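Local coordinates for mitotic checkpoint control protein kinase BUB1 (Drosophila melanogaster, PDB 6JKK) that probably binds ATP and phosphorylates proteins, among them apparently the kinetochore motor CENP-E, as the kinase-domain part of the mitotic checkpoint protein BubR1, at residues H33-G38 with E50-K55; L84-P89 with N124-Y129; T90-F95 with A120-N125; S113-D118 with Q204-G209. All blocks are in the same frame, centred on the assembly; numbering follows the deposited sequence.

Contact 1 (H33-G38 with E50-K55); sequences HCQLVG and EVHNEK
Q35 and H52 show how one extended side chain can tie a strand to a hairpin tip. Two hydrogen bonds do the polar work, and both use H52. Its backbone N donates to Q35 OE1 over 2.8 Å in a fairly straight bond, approaching from above the plane of the amide carbonyl. The ring NE2 donates to C34 O at 3.0 Å, again from above the carbonyl plane. A water donates to E50 O at 2.6 Å and, over a longer span, to Q35 OE1, which thus accepts from two groups.

Stacking supplies the rest. The Q35 chain, with CG anti to N (chi1 178°) and extended beyond, runs antiparallel to the H52 side chain. The amide and ring planes are 12° apart, stacked, and CB sits over one ring face as a CH-pi contact, 3.7 Å from the centroid. V51 CG1 adds a looser apolar touch on Q35 CB.

H52 occupies the second position of a type II' turn, V51 to E54, that joins strands 47-51 and 54-64. Strands 34-36 and 47-51 are the outermost of the seven-stranded sheet, so the turn beside one edge strand reaches across to the other, while strand 119-122 pairs with 34-36 in parallel.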
loop_
_atom_site.group_PDB
_atom_site.type_symbol
_atom_site.label_atom_id
_atom_site.label_comp_id
_atom_site.label_asym_id
_atom_site.label_seq_id
_atom_site.Cartn_x
_atom_site.Cartn_y
_atom_site.Cartn_z
ATOM N N HIS A 33 14.390 18.484 -6.709
ATOM C CA HIS A 33 12.947 18.422 -6.486
ATOM C C HIS A 33 12.577 18.520 -5.011
ATOM O O HIS A 33 11.412 18.365 -4.646
ATOM C CB HIS A 33 12.326 17.175 -7.126
ATOM C CG HIS A 33 12.667 15.891 -6.433
ATOM N ND1 HIS A 33 13.962 15.445 -6.282
ATOM C CD2 HIS A 33 11.874 14.934 -5.895
ATOM C CE1 HIS A 33 13.955 14.280 -5.659
ATOM N NE2 HIS A 33 12.699 13.948 -5.410
ATOM N N CYS A 34 13.568 18.809 -4.173
ATOM C CA CYS A 34 13.322 19.050 -2.756
ATOM C C CYS A 34 13.710 20.485 -2.442
ATOM O O CYS A 34 14.795 20.933 -2.824
ATOM C CB CYS A 34 14.163 18.096 -1.911
ATOM S SG CYS A 34 14.008 18.326 -0.124
ATOM N N GLN A 35 12.822 21.211 -1.769
ATOM C CA GLN A 35 13.165 22.548 -1.291
ATOM C C GLN A 35 13.121 22.600 0.227
ATOM O O GLN A 35 12.076 22.375 0.834
ATOM C CB GLN A 35 12.238 23.620 -1.875
ATOM C CG GLN A 35 12.555 25.022 -1.343
ATOM C CD GLN A 35 11.774 26.127 -2.039
ATOM O OE1 GLN A 35 10.773 25.875 -2.709
ATOM N NE2 GLN A 35 12.233 27.359 -1.880
ATOM N N LEU A 36 14.268 22.881 0.832
ATOM C CA LEU A 36 14.330 23.186 2.257
ATOM C C LEU A 36 13.834 24.605 2.521
ATOM O O LEU A 36 14.253 25.547 1.848
ATOM C CB LEU A 36 15.765 23.037 2.770
ATOM C CG LEU A 36 16.095 21.788 3.583
ATOM C CD1 LEU A 36 15.651 20.538 2.865
ATOM C CD2 LEU A 36 17.583 21.733 3.880
ATOM N N VAL A 37 12.941 24.756 3.498
ATOM C CA VAL A 37 12.489 26.082 3.924
ATOM C C VAL A 37 12.470 26.167 5.446
ATOM O O VAL A 37 12.517 25.145 6.133
ATOM C CB VAL A 37 11.069 26.419 3.392
ATOM C CG1 VAL A 37 11.049 26.489 1.868
ATOM C CG2 VAL A 37 10.042 25.403 3.903
ATOM N N GLY A 38 12.402 27.386 5.974
ATOM C CA GLY A 38 12.295 27.564 7.407
ATOM C C GLY A 38 10.937 27.084 7.883
ATOM O O GLY A 38 10.836 26.183 8.720
ATOM N N GLU A 50 4.230 26.757 -3.888
ATOM C CA GLU A 50 5.373 26.649 -4.780
ATOM C C GLU A 50 6.462 25.746 -4.213
ATOM O O GLU A 50 6.775 25.798 -3.023
ATOM C CB GLU A 50 5.951 28.033 -5.085
ATOM C CG GLU A 50 5.033 28.930 -5.892
ATOM C CD GLU A 50 5.746 30.159 -6.430
ATOM O OE1 GLU A 50 6.190 30.123 -7.596
ATOM O OE2 GLU A 50 5.864 31.155 -5.685
ATOM N N VAL A 51 7.028 24.907 -5.073
ATOM C CA VAL A 51 8.263 24.212 -4.750
ATOM C C VAL A 51 9.253 24.624 -5.826
ATOM O O VAL A 51 9.150 24.178 -6.975
ATOM C CB VAL A 51 8.103 22.685 -4.741
ATOM C CG1 VAL A 51 9.409 22.025 -4.332
ATOM C CG2 VAL A 51 6.986 22.270 -3.784
ATOM N N HIS A 52 10.191 25.493 -5.455
ATOM C CA HIS A 52 11.139 26.063 -6.413
ATOM C C HIS A 52 10.413 26.827 -7.525
ATOM O O HIS A 52 9.740 27.818 -7.260
ATOM C CB HIS A 52 12.047 24.976 -6.993
ATOM C CG HIS A 52 13.005 24.398 -6.001
ATOM N ND1 HIS A 52 13.806 25.182 -5.196
ATOM C CD2 HIS A 52 13.299 23.113 -5.686
ATOM C CE1 HIS A 52 14.550 24.406 -4.430
ATOM N NE2 HIS A 52 14.265 23.146 -4.709
ATOM N N ASN A 53 10.551 26.364 -8.765
ATOM C CA ASN A 53 9.911 27.031 -9.899
ATOM C C ASN A 53 8.503 26.508 -10.192
ATOM O O ASN A 53 7.780 27.074 -11.015
ATOM C CB ASN A 53 10.782 26.918 -11.155
ATOM C CG ASN A 53 11.952 27.892 -11.150
ATOM O OD1 ASN A 53 11.801 29.060 -10.792
ATOM N ND2 ASN A 53 13.123 27.412 -11.550
ATOM N N GLU A 54 8.117 25.433 -9.511
ATOM C CA GLU A 54 6.852 24.765 -9.792
ATOM C C GLU A 54 5.717 25.296 -8.919
ATOM O O GLU A 54 5.842 25.351 -7.693
ATOM C CB GLU A 54 7.016 23.258 -9.607
ATOM C CG GLU A 54 8.276 22.710 -10.271
ATOM C CD GLU A 54 8.309 22.959 -11.770
ATOM O OE1 GLU A 54 9.396 23.281 -12.297
ATOM O OE2 GLU A 54 7.253 22.823 -12.424
ATOM N N LYS A 55 4.618 25.698 -9.557
ATOM C CA LYS A 55 3.450 26.208 -8.835
ATOM C C LYS A 55 2.291 25.211 -8.861
ATOM O O LYS A 55 2.038 24.559 -9.878
ATOM C CB LYS A 55 2.996 27.559 -9.398
ATOM C CG LYS A 55 1.681 28.063 -8.797
ATOM C CD LYS A 55 1.267 29.404 -9.365
ATOM C CE LYS A 55 2.179 30.505 -8.878
ATOM N NZ LYS A 55 1.681 31.853 -9.281
HETATM O O HOH W 1 8.169 27.445 -1.503
#

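Contact 2 (L84-P89 with N124-Y129); sequences LKQERP and NNSSVY
The carboxamide of Q86 passes V128 with its nitrogen leading, NE2 lying 3.6 Å from V128 CG2. The Y129 ring lies on the opposite side of the sheet, where it meets the F95 ring of helix 92-104 with their planes about 40° apart and gives its OH to N91 O. The two segments belong to the mixed sheet of the kinase N-lobe, in which strand 80-87, carrying the predicted ATP-site lysine, pairs antiparallel with strand 127-132.

Four backbone hydrogen bonds set the ladder. K85 and Y129 form a hydrogen-bonded pair, with K85 N reaching Y129 O at 2.9 Å and Y129 N reaching K85 O at 2.8 Å. E87 and S127 form the next such pair, and Q86 and V128 face each other between them as a non-hydrogen-bonded pair. K85, E87, S127 and Y129 send their side chains to one face, Q86 and V128 to the other.

K85 is fully extended (chi1 179°), which carries NZ away from strand 127-132 to salt bridges with E94 and D207. Q86 instead turns its amide to the backbone of L43 and K41. Beyond the strand, before the cis peptide preceding P89, R88 CG rests 3.4 Å from S126 CB. S126 OG is buried with no polar partner in the model, its nearest approach across the contact being Q86 NE2 at 3.9 Å.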
loop_
_atom_site.group_PDB
_atom_site.type_symbol
_atom_site.label_atom_id
_atom_site.label_comp_id
_atom_site.label_asym_id
_atom_site.label_seq_id
_atom_site.Cartn_x
_atom_site.Cartn_y
_atom_site.Cartn_z
ATOM N N LEU A 84 -1.379 16.403 -2.152
ATOM C CA LEU A 84 -0.420 17.074 -1.288
ATOM C C LEU A 84 -0.582 16.543 0.126
ATOM O O LEU A 84 -1.649 16.683 0.732
ATOM C CB LEU A 84 -0.616 18.596 -1.330
ATOM C CG LEU A 84 -0.587 19.197 -2.739
ATOM C CD1 LEU A 84 -1.983 19.540 -3.196
ATOM C CD2 LEU A 84 0.312 20.424 -2.831
ATOM N N LYS A 85 0.470 15.916 0.643
ATOM C CA LYS A 85 0.417 15.330 1.976
ATOM C C LYS A 85 1.297 16.107 2.933
ATOM O O LYS A 85 2.521 16.188 2.751
ATOM C CB LYS A 85 0.867 13.868 1.942
ATOM C CG LYS A 85 0.852 13.190 3.307
ATOM C CD LYS A 85 1.366 11.764 3.201
ATOM C CE LYS A 85 1.365 11.060 4.546
ATOM N NZ LYS A 85 1.682 9.611 4.367
ATOM N N GLN A 86 0.662 16.677 3.952
ATOM C CA GLN A 86 1.363 17.461 4.953
ATOM C C GLN A 86 1.448 16.684 6.256
ATOM O O GLN A 86 0.468 16.061 6.677
ATOM C CB GLN A 86 0.627 18.773 5.196
ATOM C CG GLN A 86 1.322 19.683 6.210
ATOM C CD GLN A 86 0.892 21.127 6.081
ATOM O OE1 GLN A 86 -0.291 21.452 6.198
ATOM N NE2 GLN A 86 1.854 22.004 5.821
ATOM N N GLU A 87 2.614 16.702 6.894
ATOM C CA GLU A 87 2.740 16.027 8.181
ATOM C C GLU A 87 3.622 16.791 9.158
ATOM O O GLU A 87 4.638 17.369 8.770
ATOM C CB GLU A 87 3.254 14.593 8.000
ATOM C CG GLU A 87 3.352 13.809 9.307
ATOM C CD GLU A 87 3.711 12.350 9.102
ATOM O OE1 GLU A 87 3.627 11.863 7.954
ATOM O OE2 GLU A 87 4.078 11.692 10.098
ATOM N N ARG A 88 3.208 16.785 10.425
ATOM C CA ARG A 88 3.990 17.325 11.536
ATOM C C ARG A 88 4.189 16.222 12.580
ATOM O O ARG A 88 3.242 15.505 12.913
ATOM C CB ARG A 88 3.273 18.521 12.175
ATOM C CG ARG A 88 3.034 19.694 11.223
ATOM C CD ARG A 88 2.087 20.733 11.809
ATOM N NE ARG A 88 0.873 20.094 12.299
ATOM C CZ ARG A 88 -0.202 19.848 11.555
ATOM N NH1 ARG A 88 -0.232 20.205 10.275
ATOM N NH2 ARG A 88 -1.252 19.245 12.095
ATOM N N PRO A 89 5.430 16.045 13.065
ATOM C CA PRO A 89 6.637 16.742 12.604
ATOM C C PRO A 89 7.036 16.243 11.226
ATOM O O PRO A 89 6.436 15.300 10.715
ATOM C CB PRO A 89 7.692 16.320 13.627
ATOM C CG PRO A 89 7.238 14.978 14.092
ATOM C CD PRO A 89 5.735 15.055 14.113
ATOM N N ASN A 124 11.276 23.274 8.965
ATOM C CA ASN A 124 11.679 22.916 10.315
ATOM C C ASN A 124 10.535 22.178 11.020
ATOM O O ASN A 124 10.763 21.277 11.825
ATOM C CB ASN A 124 12.028 24.170 11.123
ATOM C CG ASN A 124 13.079 25.052 10.450
ATOM O OD1 ASN A 124 13.949 24.577 9.722
ATOM N ND2 ASN A 124 13.001 26.350 10.716
ATOM N N ASN A 125 9.308 22.567 10.679
ATOM C CA ASN A 125 8.105 22.175 11.404
ATOM C C ASN A 125 7.318 21.036 10.766
ATOM O O ASN A 125 6.683 20.233 11.462
ATOM C CB ASN A 125 7.182 23.388 11.497
ATOM C CG ASN A 125 6.773 23.916 10.116
ATOM O OD1 ASN A 125 7.616 24.097 9.225
ATOM N ND2 ASN A 125 5.474 24.147 9.934
ATOM N N SER A 126 7.332 20.981 9.438
ATOM C CA SER A 126 6.496 20.036 8.718
ATOM C C SER A 126 7.014 19.832 7.313
ATOM O O SER A 126 7.827 20.618 6.807
ATOM C CB SER A 126 5.052 20.537 8.644
ATOM O OG SER A 126 4.993 21.835 8.082
ATOM N N SER A 127 6.545 18.754 6.693
ATOM C CA SER A 127 6.874 18.437 5.315
ATOM C C SER A 127 5.589 18.467 4.500
ATOM O O SER A 127 4.493 18.276 5.042
ATOM C CB SER A 127 7.499 17.041 5.225
ATOM O OG SER A 127 6.717 16.074 5.921
ATOM N N VAL A 128 5.724 18.735 3.205
ATOM C CA VAL A 128 4.634 18.520 2.263
ATOM C C VAL A 128 5.201 17.710 1.114
ATOM O O VAL A 128 6.152 18.142 0.463
ATOM C CB VAL A 128 4.041 19.836 1.719
ATOM C CG1 VAL A 128 3.083 19.542 0.578
ATOM C CG2 VAL A 128 3.311 20.611 2.825
ATOM N N TYR A 129 4.642 16.522 0.895
ATOM C CA TYR A 129 5.050 15.662 -0.210
ATOM C C TYR A 129 3.964 15.636 -1.285
ATOM O O TYR A 129 2.780 15.425 -0.998
ATOM C CB TYR A 129 5.355 14.244 0.296
ATOM C CG TYR A 129 6.530 14.205 1.253
ATOM C CD1 TYR A 129 7.725 14.846 0.937
ATOM C CD2 TYR A 129 6.438 13.552 2.475
ATOM C CE1 TYR A 129 8.796 14.824 1.809
ATOM C CE2 TYR A 129 7.500 13.529 3.355
ATOM C CZ TYR A 129 8.675 14.169 3.017
ATOM O OH TYR A 129 9.734 14.142 3.895
HETATM O O HOH W 2 4.406 15.243 4.628
#

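Contact 3 (T90-F95 with A120-N125); sequences TNYWEF and ALVGNN
N124 O, on the turn after strand 119-122, accepts from two waters that lead across to the other segment. One water donates to it at 3.0 Å and accepts from T90 N; the second, a longer link, is shared with Y92 OH and lies in the plane of the tyrosine ring. Beside them runs a direct bond: T90 OG1 donates to G123 O over 3.0 Å, coming from above the carbonyl plane. T90 puts its hydroxyl there because OG1 is anti to the carbonyl carbon (chi1 -50°), an orientation that also turns CG2 toward V122.

Below this polar rim the contact is apolar. V122 CG1 touches both side chains, 3.7 Å from T90 CG2 and 3.5 Å from Y92 CE1, whose ring it meets obliquely. T90 CG2 also lies over one face of the Y92 ring, so the three meet mutually. Farther along, A120 CB stands over a face of the F95 ring as a CH-pi contact, 4.1 Å from the centroid, offset toward the rim.

T90-F95 leads into helix 92-104, the C-helix of the kinase N-lobe, whose start is capped by N91 OD1 accepting from E94 N. E94 is salt-bridged to K85. The chemistry thus divides by depth: the T90 hydroxyl and two waters link the helix start and the residue T90 before it to the turn, while methyl and ring contacts seat the first helical turn on the strand itself.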
loop_
_atom_site.group_PDB
_atom_site.type_symbol
_atom_site.label_atom_id
_atom_site.label_comp_id
_atom_site.label_asym_id
_atom_site.label_seq_id
_atom_site.Cartn_x
_atom_site.Cartn_y
_atom_site.Cartn_z
ATOM N N THR A 90 8.027 16.890 10.632
ATOM C CA THR A 90 8.525 16.523 9.309
ATOM C C THR A 90 8.824 15.028 9.236
ATOM O O THR A 90 9.549 14.493 10.079
ATOM C CB THR A 90 9.788 17.334 8.994
ATOM O OG1 THR A 90 9.534 18.724 9.250
ATOM C CG2 THR A 90 10.219 17.145 7.547
ATOM N N ASN A 91 8.233 14.349 8.256
ATOM C CA ASN A 91 8.490 12.928 8.067
ATOM C C ASN A 91 9.590 12.737 7.024
ATOM O O ASN A 91 9.315 12.557 5.834
ATOM C CB ASN A 91 7.207 12.192 7.671
ATOM C CG ASN A 91 7.325 10.685 7.829
ATOM O OD1 ASN A 91 8.425 10.126 7.788
ATOM N ND2 ASN A 91 6.191 10.018 8.013
ATOM N N TYR A 92 10.839 12.815 7.472
ATOM C CA TYR A 92 11.973 12.609 6.577
ATOM C C TYR A 92 11.985 11.161 6.121
ATOM O O TYR A 92 12.327 10.862 4.975
ATOM C CB TYR A 92 13.285 12.929 7.291
ATOM C CG TYR A 92 13.420 14.375 7.707
ATOM C CD1 TYR A 92 13.857 15.337 6.806
ATOM C CD2 TYR A 92 13.110 14.779 9.002
ATOM C CE1 TYR A 92 13.984 16.657 7.182
ATOM C CE2 TYR A 92 13.239 16.102 9.388
ATOM C CZ TYR A 92 13.672 17.032 8.467
ATOM O OH TYR A 92 13.798 18.353 8.824
ATOM N N TRP A 93 11.604 10.266 7.028
ATOM C CA TRP A 93 11.671 8.828 6.779
ATOM C C TRP A 93 10.866 8.410 5.559
ATOM O O TRP A 93 11.324 7.601 4.747
ATOM C CB TRP A 93 11.191 8.063 8.015
ATOM C CG TRP A 93 11.254 6.569 7.873
ATOM C CD1 TRP A 93 10.200 5.708 7.687
ATOM C CD2 TRP A 93 12.434 5.758 7.907
ATOM N NE1 TRP A 93 10.662 4.411 7.604
ATOM C CE2 TRP A 93 12.026 4.417 7.739
ATOM C CE3 TRP A 93 13.796 6.037 8.066
ATOM C CZ2 TRP A 93 12.942 3.359 7.725
ATOM C CZ3 TRP A 93 14.697 4.990 8.050
ATOM C CH2 TRP A 93 14.269 3.668 7.882
ATOM N N GLU A 94 9.663 8.957 5.429
ATOM C CA GLU A 94 8.832 8.648 4.275
ATOM C C GLU A 94 9.536 8.997 2.954
ATOM O O GLU A 94 9.493 8.219 1.996
ATOM C CB GLU A 94 7.484 9.361 4.386
ATOM C CG GLU A 94 6.605 9.202 3.165
ATOM C CD GLU A 94 5.220 9.740 3.405
ATOM O OE1 GLU A 94 4.975 10.273 4.509
ATOM O OE2 GLU A 94 4.383 9.621 2.495
ATOM N N PHE A 95 10.204 10.150 2.920
ATOM C CA PHE A 95 10.936 10.596 1.740
ATOM C C PHE A 95 12.073 9.608 1.471
ATOM O O PHE A 95 12.272 9.181 0.329
ATOM C CB PHE A 95 11.467 12.027 1.953
ATOM C CG PHE A 95 11.923 12.727 0.689
ATOM C CD1 PHE A 95 11.534 12.276 -0.569
ATOM C CD2 PHE A 95 12.767 13.838 0.768
ATOM C CE1 PHE A 95 11.967 12.926 -1.730
ATOM C CE2 PHE A 95 13.203 14.495 -0.380
ATOM C CZ PHE A 95 12.810 14.039 -1.631
ATOM N N ALA A 120 9.127 17.799 -2.901
ATOM C CA ALA A 120 9.134 17.798 -1.442
ATOM C C ALA A 120 9.424 19.186 -0.905
ATOM O O ALA A 120 10.439 19.795 -1.240
ATOM C CB ALA A 120 10.172 16.804 -0.909
ATOM N N LEU A 121 8.527 19.688 -0.065
ATOM C CA LEU A 121 8.777 20.936 0.633
ATOM C C LEU A 121 9.027 20.560 2.084
ATOM O O LEU A 121 8.146 20.014 2.754
ATOM C CB LEU A 121 7.568 21.860 0.507
ATOM C CG LEU A 121 7.701 23.299 0.993
ATOM C CD1 LEU A 121 8.746 24.042 0.168
ATOM C CD2 LEU A 121 6.351 24.004 0.927
ATOM N N VAL A 122 10.241 20.825 2.557
ATOM C CA VAL A 122 10.676 20.349 3.868
ATOM C C VAL A 122 11.073 21.498 4.800
ATOM O O VAL A 122 12.126 22.116 4.627
ATOM C CB VAL A 122 11.848 19.355 3.714
ATOM C CG1 VAL A 122 12.296 18.854 5.061
ATOM C CG2 VAL A 122 11.432 18.184 2.829
ATOM N N GLY A 123 10.224 21.784 5.786
ATOM C CA GLY A 123 10.490 22.859 6.722
ATOM C C GLY A 123 10.961 22.348 8.065
ATOM O O GLY A 123 11.041 21.136 8.284
ATOM N N ASN A 124 11.276 23.274 8.965
ATOM C CA ASN A 124 11.679 22.916 10.315
ATOM C C ASN A 124 10.535 22.178 11.020
ATOM O O ASN A 124 10.763 21.277 11.825
ATOM C CB ASN A 124 12.028 24.170 11.123
ATOM C CG ASN A 124 13.079 25.052 10.450
ATOM O OD1 ASN A 124 13.949 24.577 9.722
ATOM N ND2 ASN A 124 13.001 26.350 10.716
ATOM N N ASN A 125 9.308 22.567 10.679
ATOM C CA ASN A 125 8.105 22.175 11.404
ATOM C C ASN A 125 7.318 21.036 10.766
ATOM O O ASN A 125 6.683 20.233 11.462
ATOM C CB ASN A 125 7.182 23.388 11.497
ATOM C CG ASN A 125 6.773 23.916 10.116
ATOM O OD1 ASN A 125 7.616 24.097 9.225
ATOM N ND2 ASN A 125 5.474 24.147 9.934
HETATM O O HOH W 3 9.639 18.560 12.393
HETATM O O HOH W 4 13.355 19.270 11.644
#

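Contact 4 (S113-D118 with Q204-G209); sequences SYAHID and QLIDFG
The DFG motif, D207 to G209, and the loop between the C-helix and strand 119-122 meet here, near the predicted ATP site of the kinase fold. A short backbone bridge of Y114 with L205 joins the loop to the strand that precedes the motif. L205 N donates to S113 O at 2.8 Å, from above the carbonyl plane, and A115 N donates to L205 O at 2.9 Å, nearly along the C=O axis.

Q204 lies along the loop backbone. With CG anti to N (chi1 -177°) and the chain extended, it brings CG to 3.6 Å from A115 N and OE1 to 3.6 Å from A115 CA. Its NE2 is held by P112 O, which would fix the amide in place.

F208 turns one edge of its ring to the loop: CE2 lies 4.0 Å from A115 N, which is near the ring plane, while CZ comes to the edge of the Y114 ring. The same phenylalanine touches I97, C98 and I101 of helix 92-104 and the ring of H180, a placement consistent with the regulatory spine of an assembled kinase. D207 is salt-bridged to K85, and a glycerol, probably from the crystallisation liquor, is hydrogen-bonded to D207 N and F208 N.

Y114 OH reaches I169 O on helix 156-175, so the loop also grips the large lobe. A115 CB packs against I206 CG2 at 3.9 Å.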
loop_
_atom_site.group_PDB
_atom_site.type_symbol
_atom_site.label_atom_id
_atom_site.label_comp_id
_atom_site.label_asym_id
_atom_site.label_seq_id
_atom_site.Cartn_x
_atom_site.Cartn_y
_atom_site.Cartn_z
ATOM N N SER A 113 3.732 1.208 -10.060
ATOM C CA SER A 113 3.068 0.498 -8.965
ATOM C C SER A 113 3.383 1.060 -7.586
ATOM O O SER A 113 2.808 0.610 -6.594
ATOM C CB SER A 113 3.450 -0.987 -8.979
ATOM O OG SER A 113 3.331 -1.535 -10.270
ATOM N N TYR A 114 4.307 2.015 -7.514
ATOM C CA TYR A 114 4.692 2.593 -6.230
ATOM C C TYR A 114 4.602 4.105 -6.316
ATOM O O TYR A 114 5.054 4.695 -7.298
ATOM C CB TYR A 114 6.123 2.167 -5.856
ATOM C CG TYR A 114 6.297 0.667 -5.915
ATOM C CD1 TYR A 114 5.830 -0.147 -4.885
ATOM C CD2 TYR A 114 6.887 0.067 -7.014
ATOM C CE1 TYR A 114 5.961 -1.523 -4.952
ATOM C CE2 TYR A 114 7.023 -1.308 -7.093
ATOM C CZ TYR A 114 6.560 -2.094 -6.061
ATOM O OH TYR A 114 6.702 -3.462 -6.140
ATOM N N ALA A 115 4.017 4.724 -5.293
ATOM C CA ALA A 115 3.909 6.180 -5.238
ATOM C C ALA A 115 5.277 6.809 -5.445
ATOM O O ALA A 115 6.276 6.287 -4.957
ATOM C CB ALA A 115 3.329 6.619 -3.905
ATOM N N HIS A 116 5.313 7.918 -6.180
ATOM C CA HIS A 116 6.552 8.652 -6.427
ATOM C C HIS A 116 6.368 10.056 -5.870
ATOM O O HIS A 116 5.357 10.712 -6.151
ATOM C CB HIS A 116 6.849 8.691 -7.934
ATOM C CG HIS A 116 8.054 9.505 -8.303
ATOM N ND1 HIS A 116 7.973 10.841 -8.634
ATOM C CD2 HIS A 116 9.362 9.167 -8.421
ATOM C CE1 HIS A 116 9.182 11.295 -8.927
ATOM N NE2 HIS A 116 10.042 10.300 -8.804
ATOM N N ILE A 117 7.311 10.502 -5.045
ATOM C CA ILE A 117 7.259 11.875 -4.541
ATOM C C ILE A 117 7.859 12.780 -5.611
ATOM O O ILE A 117 9.079 12.781 -5.841
ATOM C CB ILE A 117 7.947 12.008 -3.153
ATOM C CG1 ILE A 117 7.172 11.191 -2.123
ATOM C CG2 ILE A 117 8.032 13.483 -2.690
ATOM C CD1 ILE A 117 7.749 11.210 -0.716
ATOM N N ASP A 118 6.984 13.506 -6.307
ATOM C CA ASP A 118 7.414 14.381 -7.389
ATOM C C ASP A 118 8.172 15.587 -6.850
ATOM O O ASP A 118 9.151 16.041 -7.452
ATOM C CB ASP A 118 6.214 14.869 -8.202
ATOM C CG ASP A 118 5.526 13.758 -8.976
ATOM O OD1 ASP A 118 6.120 12.672 -9.146
ATOM O OD2 ASP A 118 4.386 13.989 -9.430
ATOM N N GLN A 204 -1.586 1.095 -7.494
ATOM C CA GLN A 204 -0.364 1.720 -6.982
ATOM C C GLN A 204 -0.377 1.698 -5.460
ATOM O O GLN A 204 -1.363 2.094 -4.833
ATOM C CB GLN A 204 -0.245 3.160 -7.485
ATOM C CG GLN A 204 1.035 3.882 -7.056
ATOM C CD GLN A 204 1.112 5.294 -7.603
ATOM O OE1 GLN A 204 0.721 6.254 -6.936
ATOM N NE2 GLN A 204 1.613 5.428 -8.825
ATOM N N LEU A 205 0.719 1.225 -4.872
ATOM C CA LEU A 205 0.881 1.211 -3.418
ATOM C C LEU A 205 1.409 2.569 -2.959
ATOM O O LEU A 205 2.372 3.090 -3.533
ATOM C CB LEU A 205 1.867 0.111 -3.020
ATOM C CG LEU A 205 2.132 -0.099 -1.529
ATOM C CD1 LEU A 205 0.864 -0.551 -0.833
ATOM C CD2 LEU A 205 3.250 -1.118 -1.322
ATOM N N ILE A 206 0.781 3.140 -1.931
ATOM C CA ILE A 206 1.129 4.481 -1.453
ATOM C C ILE A 206 1.350 4.503 0.059
ATOM O O ILE A 206 1.058 3.522 0.757
ATOM C CB ILE A 206 0.003 5.485 -1.778
ATOM C CG1 ILE A 206 -1.248 5.160 -0.949
ATOM C CG2 ILE A 206 -0.333 5.466 -3.274
ATOM C CD1 ILE A 206 -2.380 6.210 -1.017
ATOM N N ASP A 207 1.848 5.638 0.556
ATOM C CA ASP A 207 1.949 5.908 1.989
ATOM C C ASP A 207 2.991 5.042 2.693
ATOM O O ASP A 207 2.655 4.154 3.477
ATOM C CB ASP A 207 0.578 5.799 2.676
ATOM C CG ASP A 207 -0.229 7.086 2.585
ATOM O OD1 ASP A 207 -1.481 7.008 2.615
ATOM O OD2 ASP A 207 0.379 8.175 2.497
ATOM N N PHE A 208 4.254 5.339 2.417
ATOM C CA PHE A 208 5.380 4.606 2.984
ATOM C C PHE A 208 5.892 5.255 4.264
ATOM O O PHE A 208 7.073 5.139 4.599
ATOM C CB PHE A 208 6.494 4.504 1.944
ATOM C CG PHE A 208 6.073 3.781 0.699
ATOM C CD1 PHE A 208 6.028 2.391 0.675
ATOM C CD2 PHE A 208 5.701 4.486 -0.440
ATOM C CE1 PHE A 208 5.624 1.713 -0.469
ATOM C CE2 PHE A 208 5.300 3.819 -1.590
ATOM C CZ PHE A 208 5.260 2.432 -1.604
ATOM N N GLY A 209 4.987 5.914 4.984
ATOM C CA GLY A 209 5.346 6.703 6.153
ATOM C C GLY A 209 5.941 5.937 7.324
ATOM O O GLY A 209 6.684 6.507 8.125
HETATM O O HOH W 5 2.764 8.804 -7.198
#

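The four contacts run from the edge of the N-lobe sheet toward the predicted ATP site. Contact 1 is joined to contact 3 by the probable hydrogen bonds Q35 N to A120 O (2.8 Å) and A120 N to H33 O (2.9 Å), which lay strand 34-36 beside strand 119-122. Contacts 2 and 3, with centres about 5 Å apart, share N124 and N125 and meet through a probable hydrogen bond of V128 N to L121 O, 2.8 Å. Contact 4 closes on the site itself: the K85 NZ to D207 OD2 salt bridge spans 2.7 Å. With E94 of contact 3 also salt-bridged to K85, contacts 2, 3 and 4 converge on this lysine, whereas contact 1 remains peripheral, V51 about 12 Å from K85 between side chains.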